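Local structure of transcriptional regulator nlh2 (4G3V) at residues I9-E14 with S38-E43; S28-L33 with I57-G62; S45-R50 with G128-F133; A114-P119 with Q147-I152; A118-G123 with N154-F159. The protein probably activates sigma54-dependent transcription, with a GAF domain, seen here in an inactive state, that regulates it. One frame throughout, in Å; residues are numbered along the deposited sequence. Where two conformers were deposited one is given.

The five contacts run from the antiparallel sheet of the GAF domain out to the helices on one side of it. Interaction 3 pairs the two middle strands, its centre about 4 Å from that of the chain. Interaction 2, about 8 Å away between centres, continues the sheet to strand 54-61 and lays helix 25-40 on it; interactions 4 and 5, about 9 and 11 Å away, lay helix 139-162 on strand 113-122. These two share Ala118 and Pro119, with centres about 11 Å apart. Interaction 1 lies farther out, about 16 Å from interaction 3, where helix 4-19 meets the end of helix 25-40. Interactions 1, 4 and 5 also reach the second subunit.

Interaction 1 (I9-E14 with S38-E43)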
# COMPACT_ATOMS: atom_id res chain seq x y z
N ILE A 9 -5.46 5.16 -6.49
CA ILE A 9 -5.19 5.86 -5.24
C ILE A 9 -6.43 5.80 -4.35
O ILE A 9 -6.35 5.47 -3.15
CB ILE A 9 -4.79 7.31 -5.53
CG1 ILE A 9 -3.37 7.33 -6.12
CG2 ILE A 9 -4.85 8.15 -4.26
CD1 ILE A 9 -2.99 8.64 -6.81
N ASN A 10 -7.58 6.11 -4.95
CA ASN A 10 -8.83 6.10 -4.19
C ASN A 10 -9.21 4.72 -3.66
O ASN A 10 -9.73 4.60 -2.54
CB ASN A 10 -9.96 6.73 -5.03
CG ASN A 10 -9.78 8.24 -5.20
OD1 ASN A 10 -9.16 8.90 -4.37
ND2 ASN A 10 -10.32 8.79 -6.30
N VAL A 11 -8.98 3.67 -4.44
CA VAL A 11 -9.35 2.33 -3.95
C VAL A 11 -8.44 1.89 -2.81
O VAL A 11 -8.88 1.22 -1.88
CB VAL A 11 -9.41 1.26 -5.08
CG1 VAL A 11 -8.05 0.72 -5.41
CG2 VAL A 11 -10.33 0.11 -4.65
N VAL A 12 -7.17 2.27 -2.86
CA VAL A 12 -6.26 1.97 -1.77
C VAL A 12 -6.71 2.71 -0.50
O VAL A 12 -6.76 2.12 0.59
CB VAL A 12 -4.80 2.34 -2.14
CG1 VAL A 12 -3.93 2.45 -0.89
CG2 VAL A 12 -4.25 1.30 -3.11
N ASN A 13 -7.06 3.98 -0.61
CA ASN A 13 -7.60 4.70 0.56
C ASN A 13 -8.87 4.03 1.10
O ASN A 13 -9.04 3.89 2.31
CB ASN A 13 -7.91 6.16 0.23
CG ASN A 13 -6.68 6.96 -0.13
OD1 ASN A 13 -5.56 6.58 0.21
ND2 ASN A 13 -6.89 8.07 -0.83
N GLU A 14 -9.76 3.63 0.20
CA GLU A 14 -11.04 3.02 0.59
C GLU A 14 -10.82 1.67 1.26
O GLU A 14 -11.44 1.36 2.27
CB GLU A 14 -11.93 2.88 -0.64
CG GLU A 14 -13.25 2.15 -0.40
CD GLU A 14 -14.23 2.89 0.49
OE1 GLU A 14 -13.92 3.98 1.00
OE2 GLU A 14 -15.35 2.34 0.67
N SER A 38 -15.91 -2.43 -8.15
CA SER A 38 -16.56 -1.14 -8.38
C SER A 38 -15.57 -0.04 -8.81
O SER A 38 -15.91 0.80 -9.64
CB SER A 38 -17.35 -0.72 -7.13
OG SER A 38 -16.48 -0.36 -6.08
N TYR A 39 -14.37 -0.03 -8.24
CA TYR A 39 -13.37 0.98 -8.60
C TYR A 39 -12.54 0.59 -9.83
O TYR A 39 -12.28 1.44 -10.70
CB TYR A 39 -12.41 1.24 -7.43
CG TYR A 39 -12.97 2.11 -6.32
CD1 TYR A 39 -13.95 1.62 -5.45
CD2 TYR A 39 -12.50 3.40 -6.11
CE1 TYR A 39 -14.45 2.40 -4.42
CE2 TYR A 39 -12.99 4.19 -5.07
CZ TYR A 39 -13.97 3.68 -4.24
OH TYR A 39 -14.48 4.46 -3.21
N LEU A 40 -12.13 -0.67 -9.93
CA LEU A 40 -11.14 -1.07 -10.94
C LEU A 40 -11.61 -2.09 -11.97
O LEU A 40 -10.82 -2.50 -12.82
CB LEU A 40 -9.88 -1.62 -10.26
CG LEU A 40 -9.13 -0.64 -9.37
CD1 LEU A 40 -7.84 -1.27 -8.88
CD2 LEU A 40 -8.84 0.66 -10.12
N GLY A 41 -12.87 -2.52 -11.89
CA GLY A 41 -13.46 -3.38 -12.90
C GLY A 41 -13.01 -4.83 -12.83
O GLY A 41 -13.04 -5.56 -13.83
N VAL A 42 -12.58 -5.26 -11.65
CA VAL A 42 -12.12 -6.63 -11.47
C VAL A 42 -13.32 -7.53 -11.21
O VAL A 42 -13.87 -7.53 -10.12
CB VAL A 42 -11.14 -6.75 -10.30
CG1 VAL A 42 -10.80 -8.20 -10.02
CG2 VAL A 42 -9.90 -5.93 -10.58
N GLU A 43 -13.72 -8.29 -12.23
CA GLU A 43 -14.98 -9.02 -12.18
C GLU A 43 -14.89 -10.39 -11.49
O GLU A 43 -15.89 -10.90 -11.01
CB GLU A 43 -15.56 -9.15 -13.60
CG GLU A 43 -16.08 -7.81 -14.16
CD GLU A 43 -15.97 -7.70 -15.67
OE1 GLU A 43 -14.85 -7.42 -16.17
OE2 GLU A 43 -16.98 -7.87 -16.38
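Val11 and Tyr39 hold the close part of this contact, where helix 4-19 meets the C-terminal end of helix 25-40. The two side chains pass in opposite senses, flank against flank, and Val11 CG2 rests 3.7 Å from Tyr39 CB and just as near the root of the ring at CG. With chi1 at 82°, the two methyls of Val11 have separate tasks: CG2, anti to the backbone N, lies against the tyrosine, whereas CG1 turns to Leu40 and stops 4.0 Å from its CD1. Both Val11 and Leu40 are buried, and the valine also presents its CA over one face of the Tyr39 ring.

Toward the hydroxyl the packing becomes looser and more open to solvent. Asn10, an exposed residue, meets the ring at its edge, with CB 4.0 Å from Tyr39 CE2. Glu14 is bent at chi2 (67°) and lies roughly perpendicular to the tyrosine, with CG 3.8 Å from Tyr39 OH. Its carboxylate plane is turned 24° from that of the ring, yet no hydrogen bond joins the two segments anywhere, and the aliphatic part of Glu14 makes the approach. Gly41, with its positive phi, then takes the chain out of the helix.

Around this corner, Leu4, Lys7 and Glu8 of helix 4-19 and Phe145 of helix 139-162 also pack on Leu40, whose carbonyl accepts a hydrogen bond from Lys134 NZ of strand 125-135. On another side of helix 4-19, Val12 packs against Val151 and Leu155 of helix 139-162.

Interaction 2 (S28-L33 with I57-G62)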
# COMPACT_ATOMS: atom_id res chain seq x y z
N SER A 28 -15.10 -8.14 5.73
CA SER A 28 -14.04 -7.21 5.33
C SER A 28 -13.40 -7.65 4.01
O SER A 28 -13.23 -6.84 3.08
CB SER A 28 -12.96 -7.11 6.43
OG SER A 28 -13.50 -6.56 7.63
N LEU A 29 -13.05 -8.93 3.92
CA LEU A 29 -12.43 -9.45 2.70
C LEU A 29 -13.36 -9.32 1.52
O LEU A 29 -12.95 -8.92 0.44
CB LEU A 29 -12.04 -10.92 2.86
CG LEU A 29 -11.07 -11.28 3.97
CD1 LEU A 29 -10.71 -12.77 3.87
CD2 LEU A 29 -9.83 -10.42 3.91
N LYS A 30 -14.64 -9.65 1.73
CA LYS A 30 -15.61 -9.53 0.66
C LYS A 30 -15.73 -8.08 0.19
O LYS A 30 -15.82 -7.84 -1.00
CB LYS A 30 -16.98 -10.04 1.13
CG LYS A 30 -18.03 -10.03 0.05
CD LYS A 30 -17.73 -11.10 -1.01
CE LYS A 30 -18.84 -11.18 -2.04
NZ LYS A 30 -18.89 -12.51 -2.69
N GLU A 31 -15.72 -7.13 1.13
CA GLU A 31 -15.90 -5.72 0.76
C GLU A 31 -14.69 -5.23 -0.04
O GLU A 31 -14.83 -4.44 -0.96
CB GLU A 31 -16.14 -4.86 1.99
CG GLU A 31 -16.56 -3.43 1.69
CD GLU A 31 -17.98 -3.29 1.16
OE1 GLU A 31 -18.72 -4.30 1.07
OE2 GLU A 31 -18.35 -2.15 0.84
N VAL A 32 -13.50 -5.71 0.30
CA VAL A 32 -12.32 -5.41 -0.51
C VAL A 32 -12.51 -5.86 -1.97
O VAL A 32 -12.25 -5.09 -2.91
CB VAL A 32 -11.05 -6.06 0.08
CG1 VAL A 32 -9.85 -5.93 -0.89
CG2 VAL A 32 -10.72 -5.43 1.40
N LEU A 33 -12.98 -7.08 -2.18
CA LEU A 33 -13.18 -7.57 -3.53
C LEU A 33 -14.28 -6.80 -4.25
O LEU A 33 -14.21 -6.57 -5.46
CB LEU A 33 -13.49 -9.07 -3.53
CG LEU A 33 -12.38 -9.95 -2.92
CD1 LEU A 33 -12.68 -11.44 -3.03
CD2 LEU A 33 -11.04 -9.64 -3.55
N ILE A 57 -9.73 -20.88 -0.18
CA ILE A 57 -10.45 -19.67 -0.50
C ILE A 57 -11.28 -19.24 0.71
O ILE A 57 -12.08 -20.02 1.25
CB ILE A 57 -11.34 -19.83 -1.75
CG1 ILE A 57 -10.45 -19.92 -2.99
CG2 ILE A 57 -12.30 -18.65 -1.89
CD1 ILE A 57 -11.18 -19.85 -4.31
N ALA A 58 -11.07 -17.99 1.13
CA ALA A 58 -11.77 -17.40 2.27
C ALA A 58 -12.86 -16.45 1.81
O ALA A 58 -13.88 -16.28 2.47
CB ALA A 58 -10.78 -16.66 3.15
N SER A 59 -12.62 -15.79 0.68
CA SER A 59 -13.59 -14.86 0.12
C SER A 59 -13.46 -14.84 -1.39
O SER A 59 -12.39 -15.10 -1.94
CB SER A 59 -13.35 -13.47 0.68
OG SER A 59 -14.43 -12.61 0.37
N SER A 60 -14.55 -14.52 -2.08
CA SER A 60 -14.53 -14.59 -3.53
C SER A 60 -15.51 -13.60 -4.13
O SER A 60 -16.40 -13.08 -3.44
CB SER A 60 -14.89 -16.01 -3.99
OG SER A 60 -16.17 -16.38 -3.52
N TYR A 61 -15.33 -13.33 -5.42
CA TYR A 61 -16.22 -12.42 -6.12
C TYR A 61 -16.35 -12.85 -7.58
O TYR A 61 -15.36 -13.24 -8.20
CB TYR A 61 -15.70 -10.99 -6.04
CG TYR A 61 -16.65 -9.98 -6.64
CD1 TYR A 61 -16.60 -9.68 -8.00
CD2 TYR A 61 -17.60 -9.33 -5.87
CE1 TYR A 61 -17.46 -8.78 -8.56
CE2 TYR A 61 -18.48 -8.42 -6.43
CZ TYR A 61 -18.40 -8.15 -7.78
OH TYR A 61 -19.26 -7.24 -8.37
N GLY A 62 -17.57 -12.79 -8.11
CA GLY A 62 -17.82 -13.23 -9.47
C GLY A 62 -17.93 -14.74 -9.62
O GLY A 62 -18.63 -15.41 -8.87
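Lys30 and Ser59 meet where helix 25-40 lies against strand 54-61, and the lysine then follows the strand for another residue. Its CB sits 3.7 Å from Ser59 OG. From there CG is anti to the backbone N, and a bend at chi2 (70°) carries the chain back toward the strand: CD comes 3.4 Å from Ser60 O, and CE remains beside the same oxygen while approaching the Tyr61 ring obliquely. At the tip, NZ gives a hydrogen bond to Ser60 O at 2.7 Å, with a C=O...N angle of 157° and the donor somewhat tilted from the carbonyl plane. Across this contact the ammonium is held by a backbone acceptor.

Apolar packing flanks the lysine. Leu29 CB lies 3.6 Å from Ser59 CB, and its CD1 reaches Ala58 CB at 4.0 Å. One turn further along the helix, Leu33 CD1 lies against the backbone, 3.7 Å from Ser60 CA, while its CB meets Tyr61 CB at 3.9 Å. The carbonyl oxygen of Leu33 stands over one face of the Tyr61 ring, which also meets the ring of Tyr37.

Strand 54-61 carries a classic beta bulge here, Ala58 and Ser59 together standing opposite Ile47 of strand 44-51. The axes of segments 28-33 and 57-61 run at 33° to each other, an alpha/beta packing in keeping with the GAF fold, whose antiparallel sheet is flanked by helices, helix 25-40 among them.

Interaction 3 (S45-R50 with G128-F133)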
# COMPACT_ATOMS: atom_id res chain seq x y z
N SER A 45 -12.40 -12.65 -8.66
CA SER A 45 -11.29 -12.56 -7.73
C SER A 45 -11.52 -13.44 -6.53
O SER A 45 -12.66 -13.82 -6.24
CB SER A 45 -11.12 -11.11 -7.24
OG SER A 45 -12.29 -10.68 -6.56
N PHE A 46 -10.44 -13.74 -5.82
CA PHE A 46 -10.56 -14.43 -4.55
C PHE A 46 -9.38 -14.11 -3.66
O PHE A 46 -8.34 -13.67 -4.13
CB PHE A 46 -10.74 -15.95 -4.75
CG PHE A 46 -9.54 -16.67 -5.32
CD1 PHE A 46 -8.45 -16.98 -4.53
CD2 PHE A 46 -9.54 -17.07 -6.65
CE1 PHE A 46 -7.34 -17.66 -5.07
CE2 PHE A 46 -8.45 -17.75 -7.20
CZ PHE A 46 -7.35 -18.05 -6.41
N ILE A 47 -9.59 -14.29 -2.36
CA ILE A 47 -8.54 -14.19 -1.37
C ILE A 47 -8.48 -15.55 -0.71
O ILE A 47 -9.50 -16.04 -0.21
CB ILE A 47 -8.83 -13.07 -0.35
CG1 ILE A 47 -8.79 -11.72 -1.05
CG2 ILE A 47 -7.84 -13.11 0.80
CD1 ILE A 47 -9.37 -10.55 -0.26
N ALA A 48 -7.32 -16.19 -0.78
CA ALA A 48 -7.11 -17.51 -0.18
C ALA A 48 -6.19 -17.38 1.03
O ALA A 48 -5.25 -16.59 1.03
CB ALA A 48 -6.52 -18.46 -1.18
N ILE A 49 -6.49 -18.16 2.06
CA ILE A 49 -5.76 -18.05 3.31
C ILE A 49 -5.14 -19.38 3.69
O ILE A 49 -5.70 -20.44 3.43
CB ILE A 49 -6.71 -17.59 4.42
CG1 ILE A 49 -7.27 -16.22 4.06
CG2 ILE A 49 -5.99 -17.55 5.76
CD1 ILE A 49 -8.39 -15.73 4.97
N ARG A 50 -3.97 -19.29 4.32
CA ARG A 50 -3.20 -20.46 4.73
C ARG A 50 -3.82 -21.13 5.95
O ARG A 50 -4.01 -20.50 6.98
CB ARG A 50 -1.78 -20.05 5.06
CG ARG A 50 -0.83 -21.19 5.31
CD ARG A 50 0.58 -20.63 5.33
NE ARG A 50 1.62 -21.64 5.29
CZ ARG A 50 2.88 -21.38 4.92
NH1 ARG A 50 3.23 -20.16 4.54
NH2 ARG A 50 3.78 -22.35 4.90
N GLY A 128 -1.39 -15.89 2.86
CA GLY A 128 -2.47 -15.98 1.89
C GLY A 128 -2.05 -15.45 0.53
O GLY A 128 -0.90 -15.03 0.31
N VAL A 129 -2.99 -15.48 -0.40
CA VAL A 129 -2.77 -14.93 -1.74
C VAL A 129 -4.05 -14.25 -2.20
O VAL A 129 -5.14 -14.75 -1.92
CB VAL A 129 -2.42 -16.05 -2.76
CG1 VAL A 129 -2.38 -15.51 -4.20
CG2 VAL A 129 -1.11 -16.75 -2.36
N ILE A 130 -3.92 -13.10 -2.85
CA ILE A 130 -5.07 -12.51 -3.53
C ILE A 130 -4.84 -12.69 -5.01
O ILE A 130 -3.77 -12.37 -5.53
CB ILE A 130 -5.30 -11.04 -3.17
CG1 ILE A 130 -6.41 -10.44 -4.04
CG2 ILE A 130 -4.03 -10.22 -3.29
CD1 ILE A 130 -6.84 -9.03 -3.61
N THR A 131 -5.86 -13.23 -5.69
CA THR A 131 -5.79 -13.54 -7.11
C THR A 131 -6.94 -12.85 -7.83
O THR A 131 -8.11 -12.95 -7.41
CB THR A 131 -5.87 -15.04 -7.34
OG1 THR A 131 -4.73 -15.67 -6.74
CG2 THR A 131 -5.94 -15.38 -8.83
N ILE A 132 -6.63 -12.17 -8.92
CA ILE A 132 -7.65 -11.48 -9.69
C ILE A 132 -7.53 -11.81 -11.17
O ILE A 132 -6.45 -12.13 -11.66
CB ILE A 132 -7.60 -9.94 -9.50
CG1 ILE A 132 -6.38 -9.32 -10.18
CG2 ILE A 132 -7.57 -9.57 -8.03
CD1 ILE A 132 -6.65 -8.75 -11.54
N PHE A 133 -8.65 -11.73 -11.88
CA PHE A 133 -8.67 -11.92 -13.32
C PHE A 133 -9.25 -10.65 -13.94
O PHE A 133 -10.28 -10.13 -13.49
CB PHE A 133 -9.55 -13.11 -13.67
CG PHE A 133 -9.00 -14.43 -13.23
CD1 PHE A 133 -9.20 -14.88 -11.95
CD2 PHE A 133 -8.29 -15.22 -14.12
CE1 PHE A 133 -8.69 -16.10 -11.54
CE2 PHE A 133 -7.78 -16.43 -13.73
CZ PHE A 133 -7.98 -16.88 -12.43
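Phe46 holds CG between its backbone N and carbonyl carbon (chi1 67°), which swings the ring across to the neighbouring strand and over Thr131, whose CG2 is anti to its own backbone N. The two side chains run alongside each other in the same direction. Thr131 CB stands 3.8 Å from the ring centroid and 23° off the normal, a CH-pi contact displaced toward the CZ rim. Thr131 OG1 bonds to Thr78 OG1 of helix 76-84, and Phe64 meets the Phe46 ring edge-to-face. With an alanine in place of Phe46, Thr131 would probably lose the ring that covers it, and Phe64 its edge-to-face partner.

The backbones form the middle antiparallel pair of the GAF sheet. Phe46 and Thr131 are a hydrogen-bonded pair, with Phe46 N to Thr131 O at 2.9 Å and Thr131 N to Phe46 O at 3.0 Å, the latter nearly straight at 174°. Ala48 and Val129 repeat the pattern. On the other face, Ile47 CG1 meets Ile130 CG1 at 4.0 Å in a non-hydrogen-bonded pair. Gly128 CA comes 3.0 Å from Ala48 O, and a beta carbon at this glycine would clash with that oxygen.

Interaction 4 (A114-P119 with Q147-I152); sequences ALIAAP and QTINVI
Ile116 and Ile149 form the apolar centre of a buried helix-on-sheet contact, in which helix 139-162 lies over strand 113-122. The segment axes approach to 7.6 Å and run at 36° to each other. Methyl meets methyl: Ile116 CG2 lies 3.9 Å from Ile149 CG2. With CG1 anti to the carbonyl carbon (Ile149 chi1 -60°), CG2 of each isoleucine is anti to the backbone N, which turns these branches toward one another while the longer arms lead elsewhere.

Two residues along the strand, Ala118 reaches the helix with its single methyl. Its CB lies 4.2 Å from Ile149 CG2, 4.0 Å from Ile149 O and 4.1 Å from Asn150 CA, so backbone and side chain of the helix both take part in the fit.

At the end of this patch the contact turns polar. A water molecule is hydrogen-bonded to Pro119 O at 2.7 Å and to Asn150 OD1 at 2.6 Å, linking strand and helix where they share no direct bond. The amide nitrogen of Asn150 turns to a different subunit and bonds to Asn13 OD1 of the second copy.

Ala118 and Ile116 are paired by backbone hydrogen bonds to Ile130 and Ile132 of strand 125-135, and Ile116 also packs on Leu142 and Phe145, an earlier part of helix 139-162. Helix 4-19 lies against the same helix through Val12 on Val151 and Ile15 on Ile152.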
# COMPACT_ATOMS: atom_id res chain seq x y z
N ALA A 114 -6.02 -11.49 -18.05
CA ALA A 114 -4.79 -11.82 -17.34
C ALA A 114 -5.12 -12.29 -15.93
O ALA A 114 -6.19 -11.98 -15.39
CB ALA A 114 -3.87 -10.64 -17.30
N LEU A 115 -4.19 -13.02 -15.34
CA LEU A 115 -4.27 -13.42 -13.95
C LEU A 115 -3.16 -12.69 -13.20
O LEU A 115 -2.00 -12.73 -13.61
CB LEU A 115 -4.11 -14.94 -13.83
CG LEU A 115 -4.29 -15.58 -12.45
CD1 LEU A 115 -4.42 -17.10 -12.56
CD2 LEU A 115 -3.16 -15.24 -11.53
N ILE A 116 -3.51 -12.00 -12.12
CA ILE A 116 -2.49 -11.43 -11.25
C ILE A 116 -2.69 -11.99 -9.85
O ILE A 116 -3.78 -11.90 -9.30
CB ILE A 116 -2.56 -9.90 -11.17
CG1 ILE A 116 -2.33 -9.29 -12.56
CG2 ILE A 116 -1.53 -9.35 -10.17
CD1 ILE A 116 -2.54 -7.80 -12.60
N ALA A 117 -1.64 -12.58 -9.29
CA ALA A 117 -1.71 -13.17 -7.98
C ALA A 117 -0.58 -12.60 -7.14
O ALA A 117 0.59 -12.60 -7.57
CB ALA A 117 -1.62 -14.69 -8.07
N ALA A 118 -0.92 -12.09 -5.96
CA ALA A 118 0.05 -11.45 -5.09
C ALA A 118 -0.03 -12.04 -3.69
O ALA A 118 -1.13 -12.34 -3.18
CB ALA A 118 -0.18 -9.96 -5.02
N PRO A 119 1.13 -12.18 -3.05
CA PRO A 119 1.16 -12.79 -1.72
C PRO A 119 0.65 -11.81 -0.66
O PRO A 119 0.74 -10.58 -0.80
CB PRO A 119 2.65 -13.08 -1.50
CG PRO A 119 3.35 -12.07 -2.31
CD PRO A 119 2.46 -11.76 -3.50
N GLN A 147 1.19 -3.46 -9.78
CA GLN A 147 1.75 -2.78 -8.60
C GLN A 147 0.63 -2.56 -7.58
O GLN A 147 0.81 -2.75 -6.37
CB GLN A 147 2.40 -1.44 -8.99
CG GLN A 147 3.20 -0.77 -7.85
CD GLN A 147 4.02 0.45 -8.30
OE1 GLN A 147 3.91 0.91 -9.43
NE2 GLN A 147 4.87 0.96 -7.40
N THR A 148 -0.53 -2.17 -8.08
CA THR A 148 -1.65 -1.89 -7.20
C THR A 148 -2.19 -3.16 -6.52
O THR A 148 -2.51 -3.15 -5.33
CB THR A 148 -2.76 -1.18 -7.95
OG1 THR A 148 -2.31 0.14 -8.28
CG2 THR A 148 -4.00 -1.06 -7.10
N ILE A 149 -2.27 -4.27 -7.24
CA ILE A 149 -2.68 -5.52 -6.61
C ILE A 149 -1.66 -5.91 -5.53
O ILE A 149 -2.02 -6.40 -4.45
CB ILE A 149 -2.90 -6.64 -7.64
CG1 ILE A 149 -3.99 -6.22 -8.63
CG2 ILE A 149 -3.27 -7.96 -6.94
CD1 ILE A 149 -5.32 -5.93 -7.99
N ASN A 150 -0.37 -5.70 -5.81
CA ASN A 150 0.63 -5.99 -4.79
C ASN A 150 0.42 -5.15 -3.53
O ASN A 150 0.56 -5.65 -2.42
CB ASN A 150 2.04 -5.78 -5.31
CG ASN A 150 3.09 -6.20 -4.28
OD1 ASN A 150 3.24 -7.39 -3.98
ND2 ASN A 150 3.79 -5.22 -3.70
N VAL A 151 0.07 -3.88 -3.72
CA VAL A 151 -0.21 -3.00 -2.59
C VAL A 151 -1.38 -3.56 -1.79
O VAL A 151 -1.34 -3.60 -0.56
CB VAL A 151 -0.54 -1.58 -3.04
CG1 VAL A 151 -1.19 -0.79 -1.91
CG2 VAL A 151 0.72 -0.87 -3.54
N ILE A 152 -2.41 -4.03 -2.49
CA ILE A 152 -3.59 -4.56 -1.79
C ILE A 152 -3.23 -5.82 -1.00
O ILE A 152 -3.70 -6.01 0.12
CB ILE A 152 -4.74 -4.77 -2.76
CG1 ILE A 152 -5.22 -3.38 -3.23
CG2 ILE A 152 -5.90 -5.53 -2.07
CD1 ILE A 152 -6.18 -3.42 -4.34
O HOH W 1 1.82 -8.50 -2.15

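Interaction 5 (A118-G123 with N154-F159)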
# COMPACT_ATOMS: atom_id res chain seq x y z
N ALA A 118 -0.92 -12.09 -5.96
CA ALA A 118 0.05 -11.45 -5.09
C ALA A 118 -0.03 -12.04 -3.69
O ALA A 118 -1.13 -12.34 -3.18
CB ALA A 118 -0.18 -9.96 -5.02
N PRO A 119 1.13 -12.18 -3.05
CA PRO A 119 1.16 -12.79 -1.72
C PRO A 119 0.65 -11.81 -0.66
O PRO A 119 0.74 -10.58 -0.80
CB PRO A 119 2.65 -13.08 -1.50
CG PRO A 119 3.35 -12.07 -2.31
CD PRO A 119 2.46 -11.76 -3.50
N ILE A 120 0.08 -12.40 0.39
CA ILE A 120 -0.35 -11.69 1.58
C ILE A 120 0.57 -12.17 2.69
O ILE A 120 0.50 -13.34 3.10
CB ILE A 120 -1.82 -12.05 1.91
CG1 ILE A 120 -2.74 -11.57 0.80
CG2 ILE A 120 -2.24 -11.42 3.23
CD1 ILE A 120 -4.16 -12.13 0.89
N LYS A 121 1.43 -11.28 3.17
CA LYS A 121 2.50 -11.64 4.10
C LYS A 121 2.37 -10.97 5.45
O LYS A 121 2.08 -9.77 5.54
CB LYS A 121 3.84 -11.25 3.52
CG LYS A 121 4.23 -12.04 2.28
CD LYS A 121 5.70 -11.82 1.94
CE LYS A 121 6.06 -12.46 0.64
NZ LYS A 121 7.51 -12.28 0.33
N VAL A 122 2.62 -11.76 6.49
CA VAL A 122 2.70 -11.26 7.86
C VAL A 122 4.09 -11.60 8.41
O VAL A 122 4.48 -12.79 8.51
CB VAL A 122 1.64 -11.91 8.74
CG1 VAL A 122 1.77 -11.41 10.17
CG2 VAL A 122 0.24 -11.64 8.19
N GLY A 123 4.83 -10.56 8.77
CA GLY A 123 6.21 -10.74 9.21
C GLY A 123 7.07 -11.35 8.11
O GLY A 123 8.04 -12.06 8.38
N ASN A 154 -0.42 -6.35 0.46
CA ASN A 154 0.22 -5.82 1.65
C ASN A 154 -0.76 -5.25 2.69
O ASN A 154 -0.61 -5.48 3.90
CB ASN A 154 1.25 -4.78 1.26
CG ASN A 154 2.55 -5.41 0.76
OD1 ASN A 154 3.36 -5.86 1.55
ND2 ASN A 154 2.73 -5.46 -0.55
N LEU A 155 -1.77 -4.51 2.21
CA LEU A 155 -2.81 -4.03 3.10
C LEU A 155 -3.48 -5.21 3.76
O LEU A 155 -3.82 -5.18 4.95
CB LEU A 155 -3.84 -3.20 2.34
CG LEU A 155 -3.34 -1.88 1.74
CD1 LEU A 155 -4.45 -1.25 0.92
CD2 LEU A 155 -2.87 -0.93 2.82
N LEU A 156 -3.70 -6.27 2.99
CA LEU A 156 -4.33 -7.46 3.56
C LEU A 156 -3.40 -8.14 4.58
O LEU A 156 -3.86 -8.70 5.58
CB LEU A 156 -4.73 -8.42 2.44
CG LEU A 156 -5.96 -7.97 1.64
CD1 LEU A 156 -6.12 -8.76 0.35
CD2 LEU A 156 -7.24 -8.10 2.50
N GLY A 157 -2.09 -8.11 4.34
CA GLY A 157 -1.14 -8.65 5.30
C GLY A 157 -1.28 -7.94 6.64
O GLY A 157 -1.29 -8.56 7.69
N MET A 158 -1.39 -6.62 6.61
CA MET A 158 -1.59 -5.83 7.83
C MET A 158 -2.88 -6.26 8.51
O MET A 158 -2.94 -6.43 9.72
CB MET A 158 -1.67 -4.33 7.51
CG MET A 158 -0.41 -3.70 6.94
SD MET A 158 0.95 -3.57 8.10
CE MET A 158 0.24 -2.62 9.42
N PHE A 159 -3.92 -6.45 7.70
CA PHE A 159 -5.23 -6.85 8.21
C PHE A 159 -5.17 -8.22 8.89
O PHE A 159 -5.78 -8.43 9.95
CB PHE A 159 -6.26 -6.89 7.09
CG PHE A 159 -7.68 -7.13 7.57
CD1 PHE A 159 -8.32 -6.20 8.35
CD2 PHE A 159 -8.35 -8.29 7.22
CE1 PHE A 159 -9.63 -6.43 8.79
CE2 PHE A 159 -9.64 -8.53 7.63
CZ PHE A 159 -10.28 -7.59 8.42
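The segment axes of strand 118-122 and helix 154-159 come within 6.3 Å at an angle of 31°, and Gly157 sits nearest the strand, its CA 4.9 Å from that of Lys121. Gly157 makes this closeness possible. Its CA forms a CA-H...O contact with Lys121 O at 3.4 Å, and a beta carbon on it would clash with that same oxygen.

Ile120 closes over the glycine with one branch and reaches along the helix with the other. Chi1 of -64° sets CG2 anti to the backbone N, and Ile120 CG2 lies 3.5 Å from Gly157 N, while CD1 extends to Leu156 CD1 at 3.9 Å. Farther down the strand, Val122 CG2 rests 3.5 Å from Gly157 O.

Strand 113-122 and the long helix 139-162 are the parts of the GAF domain joined here, the helix lying on the sheet with a glycine at the point of nearest backbone approach. A serine in place of Ile120 would probably leave Leu156 without its methyl partner and open a gap beside the Gly157 backbone. Leu156 packs also on Leu29 of helix 25-40 and on Ile130 of strand 125-135.

Lys121 sends its chain away from the helix to bond through NZ to Gly85 O. At the turn after the strand, Gly123 N donates to Thr20 OG1 of the second subunit. From the helix, Asn154 ND2 bonds to Asn13 OD1 of the second subunit.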